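Local coordinates for glycoside hydrolase family 16 protein (Akkermansia muciniphila, PDB 6T2N), which probably acts as an endo-beta-galactosidase that cuts within mucin O-glycan chains, helping this gut bacterium to begin mucin breakdown, at residues A[209-217]-A[244-253]. Residues are numbered along the deposited sequence; the frame is centred on the assembly and turned at random.
Sequences ASRGGTVKI and LVKSIDLNTT
Strands 211-216 and 244-249 run nearly antiparallel (163°) and draw closest where Gly213 CA lies 5.0 Å from Lys246 CA, yet no backbone hydrogen bond joins them. Each edges a different sheet of the GH16 beta sandwich, the first paired with strand 192-198, the second with strand 235-240, where Val245 and Lys246 form a classic beta bulge. At the glycines the contact is side chain on main chain: Val245 CG1 rests 3.4 Å from Gly213 C, while Gly213 CA offers a C-H to Val245 O (3.6 Å). A bend at chi2 (72°) lays the Lys246 chain along the Gly212-Gly213 peptide, with CD 3.4 Å from Gly213 N. Farther along, Val215 CG1 meets Val245 CG2 at 4.2 Å, the two side chains crossing at about a right angle beside Val240. At the other end Arg211, extended from CG to NE, reaches past Ile248 to the turn after the second strand. Arg211 NH1 donates to Thr252 OG1 (3.1 Å, 157°) close to the guanidinium plane, and NH2 makes a weak bond to Thr252 O. Ile248 CG1 and Thr253 CG2 lie over one face of the Arg211 guanidinium. The turn is held by its own backbone bond, Thr252 N to Asp249 O. With an alanine in place of Arg211, Thr252 would probably lose both these bonds, and Ile248 and Thr253 the flat group against them. Aliphatic side chains on glycine main chain, one valine pair and an arginine bonded beyond the second strand thus replace a backbone ladder.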
loop_
_atom_site.group_PDB
_atom_site.type_symbol
_atom_site.label_atom_id
_atom_site.label_comp_id
_atom_site.label_asym_id
_atom_site.label_seq_id
_atom_site.Cartn_x
_atom_site.Cartn_y
_atom_site.Cartn_z
ATOM N N ALA A 209 15.820 3.156 -7.550
ATOM C CA ALA A 209 16.797 3.694 -6.579
ATOM C C ALA A 209 16.016 3.845 -5.293
ATOM O O ALA A 209 15.605 4.953 -4.978
ATOM C CB ALA A 209 17.403 5.013 -7.022
ATOM N N SER A 210 15.730 2.735 -4.647
ATOM C CA SER A 210 14.821 2.722 -3.484
ATOM C C SER A 210 15.627 3.144 -2.256
ATOM O O SER A 210 16.860 3.046 -2.272
ATOM C CB SER A 210 14.167 1.379 -3.332
ATOM O OG SER A 210 15.093 0.464 -2.764
ATOM N N ARG A 211 14.938 3.677 -1.267
ATOM C CA ARG A 211 15.463 4.008 0.077
ATOM C C ARG A 211 14.464 3.441 1.073
ATOM O O ARG A 211 13.261 3.663 0.847
ATOM C CB ARG A 211 15.577 5.524 0.188
ATOM C CG ARG A 211 15.855 6.218 -1.141
ATOM C CD ARG A 211 16.350 7.627 -0.888
ATOM N NE ARG A 211 16.405 8.406 -2.112
ATOM C CZ ARG A 211 16.615 9.726 -2.168
ATOM N NH1 ARG A 211 16.830 10.404 -1.055
ATOM N NH2 ARG A 211 16.631 10.365 -3.330
ATOM N N GLY A 212 14.906 2.655 2.049
ATOM C CA GLY A 212 13.973 2.037 3.006
ATOM C C GLY A 212 14.620 1.859 4.348
ATOM O O GLY A 212 15.808 1.728 4.405
ATOM N N GLY A 213 13.848 1.882 5.414
ATOM C CA GLY A 213 14.324 1.503 6.753
ATOM C C GLY A 213 13.478 0.380 7.294
ATOM O O GLY A 213 12.643 -0.120 6.548
ATOM N N THR A 214 13.730 0.004 8.535
ATOM C CA THR A 214 13.150 -1.156 9.235
ATOM C C THR A 214 12.985 -0.776 10.708
ATOM O O THR A 214 13.871 -0.106 11.239
ATOM C CB THR A 214 14.056 -2.386 9.076
ATOM O OG1 THR A 214 14.916 -2.606 10.207
ATOM C CG2 THR A 214 14.928 -2.286 7.854
ATOM N N VAL A 215 11.912 -1.199 11.363
ATOM C CA VAL A 215 11.945 -1.417 12.839
ATOM C C VAL A 215 11.457 -2.844 13.118
ATOM O O VAL A 215 10.604 -3.371 12.342
ATOM C CB VAL A 215 11.162 -0.350 13.625
ATOM C CG1 VAL A 215 11.564 1.035 13.194
ATOM C CG2 VAL A 215 9.661 -0.508 13.493
ATOM N N LYS A 216 12.058 -3.461 14.137
ATOM C CA LYS A 216 11.614 -4.728 14.758
ATOM C C LYS A 216 10.589 -4.339 15.823
ATOM O O LYS A 216 10.915 -3.503 16.665
ATOM C CB LYS A 216 12.811 -5.501 15.325
ATOM C CG LYS A 216 12.513 -6.945 15.720
ATOM C CD LYS A 216 13.675 -7.948 15.614
ATOM C CE LYS A 216 13.196 -9.381 15.393
ATOM N NZ LYS A 216 13.907 -10.386 16.230
ATOM N N ILE A 217 9.369 -4.869 15.749
ATOM C CA ILE A 217 8.429 -4.885 16.903
ATOM C C ILE A 217 8.228 -6.347 17.342
ATOM O O ILE A 217 7.880 -7.170 16.505
ATOM C CB ILE A 217 7.144 -4.151 16.516
ATOM C CG1 ILE A 217 7.426 -2.670 16.336
ATOM C CG2 ILE A 217 6.055 -4.365 17.549
ATOM C CD1 ILE A 217 6.290 -1.915 15.692
ATOM N N LEU A 244 10.007 6.125 13.985
ATOM C CA LEU A 244 10.392 6.502 12.606
ATOM C C LEU A 244 11.022 5.272 11.951
ATOM O O LEU A 244 12.057 4.792 12.470
ATOM C CB LEU A 244 11.366 7.685 12.637
ATOM C CG LEU A 244 11.894 8.129 11.273
ATOM C CD1 LEU A 244 10.883 8.974 10.501
ATOM C CD2 LEU A 244 13.198 8.881 11.417
ATOM N N VAL A 245 10.435 4.792 10.849
ATOM C CA VAL A 245 11.084 3.768 9.986
ATOM C C VAL A 245 12.005 4.457 8.960
ATOM O O VAL A 245 13.220 4.148 8.890
ATOM C CB VAL A 245 10.024 2.895 9.315
ATOM C CG1 VAL A 245 10.670 1.651 8.734
ATOM C CG2 VAL A 245 8.945 2.520 10.306
ATOM N N LYS A 246 11.458 5.390 8.200
ATOM C CA LYS A 246 12.222 6.027 7.116
ATOM C C LYS A 246 11.679 7.437 6.841
ATOM O O LYS A 246 10.490 7.653 6.790
ATOM C CB LYS A 246 12.186 5.069 5.939
ATOM C CG LYS A 246 13.110 5.427 4.818
ATOM C CD LYS A 246 14.557 5.193 5.155
ATOM C CE LYS A 246 15.457 5.969 4.216
ATOM N NZ LYS A 246 16.786 5.341 4.110
ATOM N N SER A 247 12.579 8.402 6.794
ATOM C CA SER A 247 12.344 9.773 6.289
ATOM C C SER A 247 13.023 9.856 4.926
ATOM O O SER A 247 14.034 9.178 4.755
ATOM C CB SER A 247 12.930 10.800 7.220
ATOM O OG SER A 247 14.204 11.247 6.727
ATOM N N ILE A 248 12.506 10.699 4.046
ATOM C CA ILE A 248 13.156 11.129 2.788
ATOM C C ILE A 248 13.106 12.665 2.730
ATOM O O ILE A 248 12.091 13.203 3.162
ATOM C CB ILE A 248 12.409 10.419 1.656
ATOM C CG1 ILE A 248 13.174 10.564 0.346
ATOM C CG2 ILE A 248 10.977 10.903 1.519
ATOM C CD1 ILE A 248 12.443 9.935 -0.817
ATOM N N ASP A 249 14.191 13.371 2.346
ATOM C CA ASP A 249 14.133 14.839 2.075
ATOM C C ASP A 249 13.776 14.965 0.586
ATOM O O ASP A 249 14.502 14.388 -0.247
ATOM C CB ASP A 249 15.396 15.553 2.578
ATOM C CG ASP A 249 15.604 16.989 2.098
ATOM O OD1 ASP A 249 14.688 17.508 1.359
ATOM O OD2 ASP A 249 16.707 17.584 2.438
ATOM N N LEU A 250 12.649 15.605 0.249
ATOM C CA LEU A 250 12.170 15.697 -1.174
ATOM C C LEU A 250 13.071 16.663 -2.020
ATOM O O LEU A 250 12.994 16.637 -3.293
ATOM C CB LEU A 250 10.694 16.125 -1.166
ATOM C CG LEU A 250 9.648 15.009 -1.196
ATOM C CD1 LEU A 250 10.165 13.724 -0.576
ATOM C CD2 LEU A 250 8.375 15.460 -0.491
ATOM N N ASN A 251 13.929 17.482 -1.390
ATOM C CA ASN A 251 14.922 18.357 -2.124
ATOM C C ASN A 251 16.092 17.533 -2.781
ATOM O O ASN A 251 16.671 17.896 -3.713
ATOM C CB ASN A 251 15.549 19.574 -1.313
ATOM C CG ASN A 251 14.218 20.511 -0.908
ATOM O OD1 ASN A 251 13.727 20.572 0.221
ATOM N ND2 ASN A 251 13.637 21.242 -1.759
ATOM N N THR A 252 16.086 16.172 -2.423
ATOM C CA THR A 252 17.004 15.122 -2.975
ATOM C C THR A 252 16.302 14.172 -3.987
ATOM O O THR A 252 17.018 13.463 -4.743
ATOM C CB THR A 252 17.629 14.285 -1.856
ATOM O OG1 THR A 252 16.537 13.458 -1.448
ATOM C CG2 THR A 252 18.219 15.103 -0.722
ATOM N N THR A 253 14.971 14.183 -4.073
ATOM C CA THR A 253 14.241 13.392 -5.104
ATOM C C THR A 253 13.818 14.292 -6.276
ATOM O O THR A 253 12.792 13.970 -6.902
ATOM C CB THR A 253 13.029 12.670 -4.509
ATOM O OG1 THR A 253 11.928 13.538 -4.202
ATOM C CG2 THR A 253 13.409 11.961 -3.231
#